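Local structure of phosphoribosylaminoimidazole-succinocarboxamide synthase (Ehrlichia chaffeensis str. Arkansas, 3KRE) at residues N71-S75 with D216-D221; E111-L117 with L194-E200; N116-F122 with D130-F134; P220-R224 with L234-R240. The protein catalyses the ATP-dependent joining of L-aspartate to 5-amino-1-(5-phospho-D-ribosyl)imidazole-4-carboxylate, a step of de novo purine biosynthesis. One frame throughout, in Å; residues are numbered along the deposited sequence.

Overall arrangement
After the N-terminal strands, helix 67-84 carries the opening segment of contact 1. Strand 110-115 then opens contact 2, and the corner after it opens contact 3. Contact 3 closes soonest, when the chain returns at 130-134 into strand 133-143. Contact 2 closes next, at strand 192-204, so its loop encloses that of contact 3. Contact 1 closes last of the three at 216-221 and encloses both. Contact 4 starts on Pro220 and Asp221, where contact 1 ends, and closes at 234-240. Contacts 2, 3 and 4 all reach the large antiparallel sheet, while contact 1 ties helix 67-84 to the loop before strand 223-227.

Contact 1: residues N71-S75 with D216-D221; sequences NNYIS and DEISPD
Ser75 and Ile74 on helix 67-84 meet the loop 216-221, which folds into an ST turn at Ser219. In that turn Ser219 OG accepts from Asp221 N at 3.0 Å. The same hydroxyl donates to Glu217 OE1, so it joins the turn to the acid two residues before it. Glu217 OE1 is met on its anti side, and the other oxygen of this carboxylate forms a salt bridge with Lys34.

Ile74 can be followed outward. From its CB the two branches part. CG2 lies anti to the backbone N and rests near Ile218 O at 3.7 Å, with Ser219 CA a little farther off. CG1 takes the other direction, beside the backbone N (chi1 -68°), and carries CD1 to the proline. There CD1 touches Pro220 CD at 3.6 Å, the end of the isoleucine meeting the CD-CG side of the proline ring. Val253 and Leu257 of helix 246-257 also touch Ile74, so this part of the contact is a three-way packing of two helices and a loop.

The side chain of Asn71 packs near Ser219, Pro220 and Asp221. The amide and the Asp221 carboxylate cross at about a right angle, their planes 76° apart. Besides touching Asn71, Asp221 bonds to Tyr250 and Lys67.

The Ser75 hydroxyl takes a hydrogen bond from the loop. Ile218 N donates to Ser75 OG at 2.9 Å, and the bond is nearly straight at 167°.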
# COMPACT_ATOMS: atom_id res chain seq x y z
N ASN A 71 5.39 -0.42 10.20
CA ASN A 71 5.07 -0.51 8.78
C ASN A 71 6.08 -1.38 8.02
O ASN A 71 5.70 -2.21 7.18
CB ASN A 71 4.95 0.90 8.13
CG ASN A 71 3.65 1.61 8.46
OD1 ASN A 71 3.45 2.78 8.09
ND2 ASN A 71 2.79 0.93 9.15
N ASN A 72 7.35 -1.25 8.37
CA ASN A 72 8.39 -2.09 7.82
C ASN A 72 8.11 -3.58 8.08
O ASN A 72 8.12 -4.41 7.15
CB ASN A 72 9.75 -1.68 8.40
CG ASN A 72 10.88 -2.49 7.87
OD1 ASN A 72 10.98 -2.71 6.63
ND2 ASN A 72 11.75 -2.96 8.76
N TYR A 73 7.86 -3.91 9.33
CA TYR A 73 7.54 -5.29 9.71
C TYR A 73 6.25 -5.81 9.07
O TYR A 73 6.22 -6.91 8.54
CB TYR A 73 7.46 -5.46 11.21
CG TYR A 73 8.79 -5.31 11.92
CD1 TYR A 73 9.96 -5.84 11.36
CD2 TYR A 73 8.86 -4.75 13.18
CE1 TYR A 73 11.15 -5.76 12.02
CE2 TYR A 73 10.06 -4.66 13.86
CZ TYR A 73 11.22 -5.16 13.25
OH TYR A 73 12.46 -5.14 13.88
N ILE A 74 5.20 -5.01 9.09
CA ILE A 74 3.93 -5.41 8.49
C ILE A 74 4.08 -5.59 6.98
O ILE A 74 3.63 -6.60 6.42
CB ILE A 74 2.78 -4.40 8.80
CG1 ILE A 74 2.46 -4.46 10.27
CG2 ILE A 74 1.53 -4.72 7.96
CD1 ILE A 74 1.62 -3.23 10.82
N SER A 75 4.72 -4.65 6.32
CA SER A 75 4.87 -4.74 4.85
C SER A 75 5.73 -5.92 4.40
O SER A 75 5.35 -6.67 3.48
CB SER A 75 5.41 -3.41 4.30
OG SER A 75 5.28 -3.39 2.89
N ASP A 216 6.23 -0.29 -3.43
CA ASP A 216 5.79 0.54 -2.29
C ASP A 216 5.62 -0.31 -1.03
O ASP A 216 6.52 -1.08 -0.72
CB ASP A 216 4.55 1.35 -2.63
CG ASP A 216 4.35 2.51 -1.66
OD1 ASP A 216 5.26 3.31 -1.55
OD2 ASP A 216 3.33 2.55 -0.94
N GLU A 217 4.51 -0.17 -0.30
CA GLU A 217 4.33 -0.91 0.94
C GLU A 217 2.91 -1.39 1.06
O GLU A 217 1.99 -0.85 0.42
CB GLU A 217 4.67 -0.03 2.13
CG GLU A 217 3.74 1.16 2.28
CD GLU A 217 4.15 2.07 3.42
OE1 GLU A 217 3.85 1.77 4.60
OE2 GLU A 217 4.80 3.08 3.14
N ILE A 218 2.74 -2.39 1.91
CA ILE A 218 1.42 -2.85 2.29
C ILE A 218 1.38 -2.74 3.79
O ILE A 218 1.96 -3.56 4.50
CB ILE A 218 1.15 -4.29 1.86
CG1 ILE A 218 1.41 -4.45 0.35
CG2 ILE A 218 -0.30 -4.70 2.25
CD1 ILE A 218 1.66 -5.91 0.01
N SER A 219 0.69 -1.73 4.29
CA SER A 219 0.73 -1.45 5.71
C SER A 219 -0.53 -0.69 6.12
O SER A 219 -1.35 -0.35 5.26
CB SER A 219 1.97 -0.60 6.02
OG SER A 219 1.77 0.74 5.58
N PRO A 220 -0.64 -0.35 7.42
CA PRO A 220 -1.75 0.52 7.84
C PRO A 220 -1.68 1.94 7.26
O PRO A 220 -2.64 2.67 7.36
CB PRO A 220 -1.69 0.46 9.36
CG PRO A 220 -0.91 -0.78 9.67
CD PRO A 220 0.06 -0.93 8.59
N ASP A 221 -0.57 2.34 6.61
CA ASP A 221 -0.55 3.59 5.86
C ASP A 221 -1.27 3.47 4.51
O ASP A 221 -1.61 4.49 3.90
CB ASP A 221 0.89 4.06 5.59
CG ASP A 221 1.44 4.91 6.69
OD1 ASP A 221 0.90 4.92 7.82
OD2 ASP A 221 2.41 5.63 6.38

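Contact 2: residues E111-L117 with L194-E200; sequences EVVIRNL and LVDFKLE. With EDO (1,2-ethanediol), chain G; EDO (1,2-ethanediol), chain F.
Ile114 lies over one face of the Phe197 ring. Its CB sits 4.1 Å from the ring centroid, and its CD1 is over the same ring but offset toward the rim. Leu199 CD2 lies at the ring edge, in plane. The Arg115 guanidinium is the second flat group. Val113 CG1 stands 3.7 Å above the plane of that guanidinium, over its centre, and a water lies at its edge. The Asp196 carboxylate runs alongside, its plane almost perpendicular to the guanidinium. Arg115 NH1 and Asp196 OD2 form a long salt bridge at 3.7 Å, and the water bonds to both. The nearer charged partners are outside: Glu140 for Arg115 and Arg224 for Asp196.

These side chains sit on two neighbouring antiparallel strands of the large sheet. Val112, Ile114, Phe197 and Leu199 share one face, where helix 166-189 packs. Val113, Arg115, Asp196 and Lys198 share the other. The LVDFKLE sequence belongs to a signature of the SAICAR synthetase family. Paired backbone bonds join Val112 to Leu199 and Ile114 to Phe197.

At the corner, Val195 O accepts from two amides, Asn116 N at 2.8 Å and Leu117 N at 3.2 Å. Asn116 ND2 also gives a bond to Leu194 O, from above the carbonyl plane, and another to Asn180.

At the far end Lys198 bends at chi2 and chi3 (-85° and -82°), which carries NZ to Glu200 OE2 at 3.0 Å. Asp216 binds the same ammonium, and Lys144 the same carboxylate. Glu111 OE2 approaches Lys198 CE at 3.2 Å.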
# COMPACT_ATOMS: atom_id res chain seq x y z
N GLU A 111 -1.65 4.66 -8.97
CA GLU A 111 -2.03 4.05 -7.69
C GLU A 111 -3.29 3.25 -8.01
O GLU A 111 -4.21 3.79 -8.62
CB GLU A 111 -2.36 5.12 -6.68
CG GLU A 111 -1.14 5.93 -6.32
CD GLU A 111 -1.40 6.84 -5.18
OE1 GLU A 111 -2.16 7.82 -5.35
OE2 GLU A 111 -0.83 6.60 -4.10
N VAL A 112 -3.30 1.98 -7.64
CA VAL A 112 -4.48 1.15 -7.83
C VAL A 112 -5.16 1.06 -6.48
O VAL A 112 -4.55 0.62 -5.50
CB VAL A 112 -4.10 -0.25 -8.32
CG1 VAL A 112 -5.35 -1.03 -8.66
CG2 VAL A 112 -3.12 -0.16 -9.54
N VAL A 113 -6.41 1.51 -6.41
CA VAL A 113 -7.15 1.46 -5.16
C VAL A 113 -8.21 0.40 -5.31
O VAL A 113 -8.95 0.43 -6.28
CB VAL A 113 -7.77 2.82 -4.77
CG1 VAL A 113 -8.65 2.66 -3.55
CG2 VAL A 113 -6.66 3.89 -4.54
N ILE A 114 -8.24 -0.54 -4.37
CA ILE A 114 -9.18 -1.64 -4.35
C ILE A 114 -10.09 -1.44 -3.13
O ILE A 114 -9.60 -1.32 -2.00
CB ILE A 114 -8.47 -3.02 -4.27
CG1 ILE A 114 -7.50 -3.22 -5.43
CG2 ILE A 114 -9.50 -4.11 -4.33
CD1 ILE A 114 -6.13 -2.61 -5.22
N ARG A 115 -11.39 -1.40 -3.36
CA ARG A 115 -12.37 -1.12 -2.28
C ARG A 115 -13.34 -2.28 -2.09
O ARG A 115 -14.02 -2.73 -3.05
CB ARG A 115 -13.16 0.14 -2.61
CG ARG A 115 -12.33 1.37 -3.01
CD ARG A 115 -13.18 2.59 -3.19
NE ARG A 115 -12.39 3.73 -3.62
CZ ARG A 115 -11.73 4.56 -2.80
NH1 ARG A 115 -11.78 4.41 -1.50
NH2 ARG A 115 -11.06 5.57 -3.31
N ASN A 116 -13.44 -2.74 -0.83
CA ASN A 116 -14.40 -3.75 -0.41
C ASN A 116 -15.63 -3.15 0.25
O ASN A 116 -16.73 -3.64 0.07
CB ASN A 116 -13.73 -4.78 0.49
CG ASN A 116 -12.66 -5.56 -0.23
OD1 ASN A 116 -12.91 -6.08 -1.31
ND2 ASN A 116 -11.47 -5.62 0.33
N LEU A 117 -15.42 -2.13 1.07
CA LEU A 117 -16.48 -1.31 1.62
C LEU A 117 -16.22 0.14 1.24
O LEU A 117 -15.10 0.52 0.91
CB LEU A 117 -16.53 -1.42 3.14
CG LEU A 117 -16.36 -2.78 3.83
CD1 LEU A 117 -16.45 -2.53 5.38
CD2 LEU A 117 -17.38 -3.80 3.37
N LEU A 194 -10.41 -6.04 5.80
CA LEU A 194 -9.70 -5.21 4.84
C LEU A 194 -10.72 -4.39 4.09
O LEU A 194 -11.43 -4.92 3.23
CB LEU A 194 -8.92 -6.06 3.85
CG LEU A 194 -8.10 -5.36 2.79
CD1 LEU A 194 -7.05 -4.42 3.42
CD2 LEU A 194 -7.39 -6.42 1.88
N VAL A 195 -10.83 -3.13 4.46
CA VAL A 195 -11.86 -2.24 3.93
C VAL A 195 -11.51 -1.81 2.49
O VAL A 195 -12.30 -1.91 1.57
CB VAL A 195 -12.03 -1.04 4.90
CG1 VAL A 195 -12.88 0.09 4.28
CG2 VAL A 195 -12.59 -1.52 6.26
N ASP A 196 -10.29 -1.31 2.33
CA ASP A 196 -9.78 -0.93 1.04
C ASP A 196 -8.27 -0.87 1.17
O ASP A 196 -7.75 -0.98 2.28
CB ASP A 196 -10.37 0.40 0.53
CG ASP A 196 -10.04 1.63 1.41
OD1 ASP A 196 -8.92 1.77 1.91
OD2 ASP A 196 -10.91 2.52 1.56
N PHE A 197 -7.58 -0.72 0.05
CA PHE A 197 -6.13 -0.56 0.06
C PHE A 197 -5.62 -0.05 -1.28
O PHE A 197 -6.36 -0.06 -2.25
CB PHE A 197 -5.42 -1.86 0.46
CG PHE A 197 -5.62 -2.99 -0.51
CD1 PHE A 197 -4.60 -3.38 -1.35
CD2 PHE A 197 -6.79 -3.69 -0.54
CE1 PHE A 197 -4.77 -4.45 -2.22
CE2 PHE A 197 -6.97 -4.78 -1.41
CZ PHE A 197 -5.95 -5.14 -2.25
N LYS A 198 -4.38 0.47 -1.27
CA LYS A 198 -3.74 1.05 -2.43
C LYS A 198 -2.49 0.25 -2.73
O LYS A 198 -1.70 -0.08 -1.83
CB LYS A 198 -3.37 2.52 -2.16
CG LYS A 198 -2.67 3.28 -3.31
CD LYS A 198 -1.16 3.09 -3.37
CE LYS A 198 -0.34 4.00 -2.39
NZ LYS A 198 0.92 3.27 -2.08
N LEU A 199 -2.29 -0.05 -4.02
CA LEU A 199 -1.12 -0.74 -4.53
C LEU A 199 -0.39 0.12 -5.55
O LEU A 199 -1.01 0.93 -6.25
CB LEU A 199 -1.53 -2.03 -5.25
CG LEU A 199 -2.28 -3.05 -4.43
CD1 LEU A 199 -2.64 -4.26 -5.33
CD2 LEU A 199 -1.44 -3.47 -3.17
N GLU A 200 0.92 -0.08 -5.65
CA GLU A 200 1.72 0.46 -6.73
C GLU A 200 2.57 -0.65 -7.28
O GLU A 200 3.03 -1.53 -6.53
CB GLU A 200 2.66 1.57 -6.23
CG GLU A 200 1.89 2.79 -5.77
CD GLU A 200 2.79 3.88 -5.23
OE1 GLU A 200 3.94 4.02 -5.72
OE2 GLU A 200 2.32 4.61 -4.35
C1 EDO G . -6.28 3.17 0.66
O1 EDO G . -7.16 3.41 1.73
C2 EDO G . -6.14 4.47 -0.11
O2 EDO G . -7.34 4.63 -0.84
C1 EDO F . -4.93 8.59 -4.72
O1 EDO F . -3.97 8.95 -3.72
C2 EDO F . -5.99 7.75 -4.07
O2 EDO F . -6.66 8.61 -3.15
O HOH W 1 -13.16 2.49 0.23

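Contact 3: residues N116-F122 with D130-F134; sequences NLAAGNF and DGTPF
Ala118 and Leu117 pair with the returning chain at 131-133, and three backbone hydrogen bonds hold the two together. Phe134 N donates to Asn116 O at 3.2 Å, Ala118 N to Thr132 O, and Gly131 N to Ala118 O at 2.7 Å. The last is almost straight, at 173°. Between the first two bonds Leu117 and Pro133 form a non-hydrogen-bonded antiparallel pair. Gly131 turns with a positive phi, a conformation that favours glycine.

The apolar contacts lie around this pair. Leu117 sends CD2 to Pro133 CB at 3.7 Å, while its CD1 lies near the Gly131 backbone. On the other side of the backbone, Ala118 CB meets Phe134 CZ at 3.9 Å.

One aromatic pair joins the helix start to the strand. Phe122 has its CG anti to the backbone N (chi1 -177°), which turns the ring toward Phe134. The edge of Phe134 points at the face of Phe122 in an offset edge-to-face pair, with centroids 5.1 Å apart and planes at 65°. The Phe122 ring also meets Phe126 and packs on Arg115.

Water carries the remaining polar links. One water donates to Gly120 O and Asp130 OD1. Another accepts from Gly120 N at 2.9 Å and donates to Asp130 OD2. The Asp130 carboxylate is also bound by Ser123 OG and by Arg233.

Strands 110-115 and 133-143 lie side by side in the sheet, and this contact closes the base of a helix-bearing connection between two antiparallel neighbours.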
# COMPACT_ATOMS: atom_id res chain seq x y z
N ASN A 116 -13.44 -2.74 -0.83
CA ASN A 116 -14.40 -3.75 -0.41
C ASN A 116 -15.63 -3.15 0.25
O ASN A 116 -16.73 -3.64 0.07
CB ASN A 116 -13.73 -4.78 0.49
CG ASN A 116 -12.66 -5.56 -0.23
OD1 ASN A 116 -12.91 -6.08 -1.31
ND2 ASN A 116 -11.47 -5.62 0.33
N LEU A 117 -15.42 -2.13 1.07
CA LEU A 117 -16.48 -1.31 1.62
C LEU A 117 -16.22 0.14 1.24
O LEU A 117 -15.10 0.52 0.91
CB LEU A 117 -16.53 -1.42 3.14
CG LEU A 117 -16.36 -2.78 3.83
CD1 LEU A 117 -16.45 -2.53 5.38
CD2 LEU A 117 -17.38 -3.80 3.37
N ALA A 118 -17.26 0.96 1.29
CA ALA A 118 -17.13 2.39 1.06
C ALA A 118 -16.40 3.04 2.22
O ALA A 118 -16.73 2.79 3.38
CB ALA A 118 -18.50 3.03 0.96
N ALA A 119 -15.44 3.90 1.90
CA ALA A 119 -14.75 4.67 2.92
C ALA A 119 -14.11 5.89 2.28
O ALA A 119 -14.13 6.05 1.06
CB ALA A 119 -13.71 3.80 3.66
N GLY A 120 -13.57 6.78 3.11
CA GLY A 120 -12.77 7.89 2.62
C GLY A 120 -13.50 8.81 1.65
O GLY A 120 -14.66 9.15 1.85
N ASN A 121 -12.81 9.17 0.58
CA ASN A 121 -13.34 10.10 -0.41
C ASN A 121 -14.40 9.44 -1.31
O ASN A 121 -15.22 10.13 -1.91
CB ASN A 121 -12.19 10.62 -1.27
CG ASN A 121 -11.31 11.65 -0.52
OD1 ASN A 121 -11.74 12.26 0.45
ND2 ASN A 121 -10.09 11.84 -0.99
N PHE A 122 -14.39 8.11 -1.39
CA PHE A 122 -15.43 7.38 -2.11
C PHE A 122 -16.76 7.65 -1.43
O PHE A 122 -17.73 8.06 -2.07
CB PHE A 122 -15.13 5.87 -2.15
CG PHE A 122 -16.12 5.08 -2.94
CD1 PHE A 122 -15.87 4.71 -4.26
CD2 PHE A 122 -17.34 4.74 -2.38
CE1 PHE A 122 -16.80 4.01 -4.99
CE2 PHE A 122 -18.29 4.07 -3.11
CZ PHE A 122 -18.01 3.68 -4.42
N ASP A 130 -19.85 5.36 5.13
CA ASP A 130 -18.67 4.55 5.47
C ASP A 130 -19.09 3.14 5.94
O ASP A 130 -19.97 2.99 6.82
CB ASP A 130 -17.84 5.19 6.59
CG ASP A 130 -16.92 6.30 6.11
OD1 ASP A 130 -16.84 6.63 4.91
OD2 ASP A 130 -16.24 6.86 6.99
N GLY A 131 -18.47 2.12 5.36
CA GLY A 131 -18.75 0.74 5.74
C GLY A 131 -19.81 0.03 4.90
O GLY A 131 -20.04 -1.16 5.07
N THR A 132 -20.44 0.74 3.97
CA THR A 132 -21.35 0.11 3.06
C THR A 132 -20.57 -0.92 2.24
O THR A 132 -19.61 -0.55 1.57
CB THR A 132 -22.00 1.11 2.11
OG1 THR A 132 -22.65 2.14 2.89
CG2 THR A 132 -23.02 0.41 1.21
N PRO A 133 -20.99 -2.20 2.30
CA PRO A 133 -20.32 -3.24 1.53
C PRO A 133 -20.73 -3.24 0.06
O PRO A 133 -21.87 -2.92 -0.29
CB PRO A 133 -20.81 -4.53 2.22
CG PRO A 133 -22.19 -4.18 2.66
CD PRO A 133 -22.15 -2.73 3.06
N PHE A 134 -19.77 -3.57 -0.79
CA PHE A 134 -20.04 -3.69 -2.20
C PHE A 134 -20.29 -5.15 -2.53
O PHE A 134 -19.78 -6.06 -1.85
CB PHE A 134 -18.86 -3.18 -3.01
CG PHE A 134 -18.47 -1.76 -2.68
CD1 PHE A 134 -19.42 -0.76 -2.65
CD2 PHE A 134 -17.14 -1.43 -2.47
CE1 PHE A 134 -19.07 0.55 -2.37
CE2 PHE A 134 -16.79 -0.14 -2.21
CZ PHE A 134 -17.76 0.85 -2.15
O HOH W 2 -15.71 9.07 4.45
O HOH W 3 -13.52 6.86 5.97

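Contact 4: residues P220-R224 with L234-R240; sequences PDTCR and LDKDRYR. With EDO (1,2-ethanediol), chain D.
Arg224 holds CG beside its backbone N (chi1 -77°) and then runs extended to NE, which brings its guanidinium to Asp237. Asp235 instead tucks CG between its backbone N and carbonyl carbon (chi1 58°), against the strand start. The motif is a capped helix start joined to strand 223-227 by a salt-bridge network. Asp235 OD2 accepts from Asp237 N, the capping bond, and Asp235 OD1 accepts from Leu225 N.

Arg224 NE donates to Asp237 OD2 at 2.7 Å. The oxygen lies in the guanidinium plane and is met on its syn side. A weak bond runs from Arg224 NH2 to Asp237 OD1. Arg240 NH1 reaches that same OD1 at 2.8 Å, from above the carboxylate plane. Asp237 thus sits between two arginines, and Arg233 is a third partner. Asp196 holds the other arm of Arg224.

Farther back, Lys236 N donates to Pro220 O at 3.0 Å. The extended Lys236 side chain passes Asp221, and two waters bridge its NZ to Asp221, one to OD2 and one to the backbone O. Lys67 and Tyr250 bind the same carboxylate.

A 1,2-ethanediol, probably from the crystallisation liquor, lies between the two segments. Its O1 is above one face of the Arg224 guanidinium and accepts from Arg240 NH2 at 2.9 Å. Its O2 accepts from Arg240 NH1 and donates to Asp235 OD2 at 2.6 Å.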
# COMPACT_ATOMS: atom_id res chain seq x y z
N PRO A 220 -0.64 -0.35 7.42
CA PRO A 220 -1.75 0.52 7.84
C PRO A 220 -1.68 1.94 7.26
O PRO A 220 -2.64 2.67 7.36
CB PRO A 220 -1.69 0.46 9.36
CG PRO A 220 -0.91 -0.78 9.67
CD PRO A 220 0.06 -0.93 8.59
N ASP A 221 -0.57 2.34 6.61
CA ASP A 221 -0.55 3.59 5.86
C ASP A 221 -1.27 3.47 4.51
O ASP A 221 -1.61 4.49 3.90
CB ASP A 221 0.89 4.06 5.59
CG ASP A 221 1.44 4.91 6.69
OD1 ASP A 221 0.90 4.92 7.82
OD2 ASP A 221 2.41 5.63 6.38
N THR A 222 -1.41 2.24 4.01
CA THR A 222 -1.94 2.02 2.65
C THR A 222 -3.19 1.11 2.59
O THR A 222 -3.70 0.87 1.51
CB THR A 222 -0.84 1.43 1.71
OG1 THR A 222 -0.47 0.13 2.18
CG2 THR A 222 0.41 2.41 1.62
N CYS A 223 -3.65 0.59 3.74
CA CYS A 223 -4.83 -0.27 3.84
C CYS A 223 -5.73 0.28 4.93
O CYS A 223 -5.26 0.60 6.03
CB CYS A 223 -4.48 -1.71 4.25
SG CYS A 223 -3.24 -2.51 3.26
N ARG A 224 -7.03 0.37 4.66
CA ARG A 224 -7.99 0.63 5.74
C ARG A 224 -8.32 -0.72 6.35
O ARG A 224 -8.63 -1.69 5.62
CB ARG A 224 -9.26 1.30 5.26
CG ARG A 224 -9.09 2.76 4.98
CD ARG A 224 -10.42 3.46 4.75
NE ARG A 224 -10.18 4.87 4.68
CZ ARG A 224 -9.92 5.58 3.59
NH1 ARG A 224 -9.91 5.04 2.38
NH2 ARG A 224 -9.62 6.88 3.72
N LEU A 234 -7.98 0.70 12.60
CA LEU A 234 -6.64 0.38 13.08
C LEU A 234 -5.54 1.13 12.32
O LEU A 234 -4.38 1.14 12.75
CB LEU A 234 -6.39 -1.11 12.97
CG LEU A 234 -7.39 -1.93 13.77
CD1 LEU A 234 -7.13 -3.38 13.48
CD2 LEU A 234 -7.33 -1.59 15.27
N ASP A 235 -5.94 1.79 11.23
CA ASP A 235 -4.99 2.25 10.22
C ASP A 235 -4.76 3.77 10.32
O ASP A 235 -5.18 4.41 11.29
CB ASP A 235 -5.55 1.89 8.85
CG ASP A 235 -6.91 2.47 8.61
OD1 ASP A 235 -7.92 1.80 8.95
OD2 ASP A 235 -6.99 3.60 8.06
N LYS A 236 -4.17 4.34 9.27
CA LYS A 236 -3.87 5.78 9.15
C LYS A 236 -5.10 6.69 9.36
O LYS A 236 -4.93 7.84 9.74
CB LYS A 236 -3.27 6.03 7.76
CG LYS A 236 -2.96 7.44 7.43
CD LYS A 236 -2.06 7.48 6.19
CE LYS A 236 -1.86 8.89 5.75
NZ LYS A 236 -0.89 9.01 4.63
N ASP A 237 -6.31 6.18 9.16
CA ASP A 237 -7.53 6.95 9.50
C ASP A 237 -7.54 7.40 10.95
O ASP A 237 -8.16 8.41 11.26
CB ASP A 237 -8.85 6.23 9.19
CG ASP A 237 -9.30 6.41 7.75
OD1 ASP A 237 -8.78 7.32 7.06
OD2 ASP A 237 -10.17 5.62 7.31
N ARG A 238 -6.84 6.68 11.83
CA ARG A 238 -6.75 7.15 13.23
C ARG A 238 -6.07 8.52 13.30
O ARG A 238 -6.45 9.37 14.10
CB ARG A 238 -6.04 6.14 14.13
CG ARG A 238 -6.74 4.79 14.25
CD ARG A 238 -6.37 4.03 15.52
NE ARG A 238 -6.93 4.71 16.66
CZ ARG A 238 -8.20 4.62 17.08
NH1 ARG A 238 -9.06 3.79 16.49
NH2 ARG A 238 -8.62 5.36 18.08
N TYR A 239 -5.07 8.71 12.45
CA TYR A 239 -4.44 10.01 12.32
C TYR A 239 -5.32 10.99 11.55
O TYR A 239 -5.56 12.12 12.01
CB TYR A 239 -3.07 9.86 11.67
CG TYR A 239 -2.42 11.19 11.40
CD1 TYR A 239 -1.98 11.99 12.45
CD2 TYR A 239 -2.28 11.66 10.11
CE1 TYR A 239 -1.42 13.24 12.20
CE2 TYR A 239 -1.72 12.89 9.86
CZ TYR A 239 -1.29 13.68 10.91
OH TYR A 239 -0.71 14.92 10.70
N ARG A 240 -5.83 10.59 10.38
CA ARG A 240 -6.65 11.50 9.57
C ARG A 240 -7.84 12.09 10.34
O ARG A 240 -8.12 13.29 10.23
CB ARG A 240 -7.18 10.81 8.33
CG ARG A 240 -6.15 10.47 7.28
CD ARG A 240 -6.90 10.11 6.00
NE ARG A 240 -5.99 9.54 5.03
CZ ARG A 240 -5.82 8.24 4.80
NH1 ARG A 240 -6.48 7.31 5.49
NH2 ARG A 240 -4.94 7.88 3.88
C1 EDO D . -4.69 4.29 3.84
O1 EDO D . -5.60 5.14 3.18
C2 EDO D . -5.34 3.65 5.06
O2 EDO D . -5.86 4.63 5.92
O HOH W 4 1.79 8.46 5.79
O HOH W 5 -1.05 6.72 2.85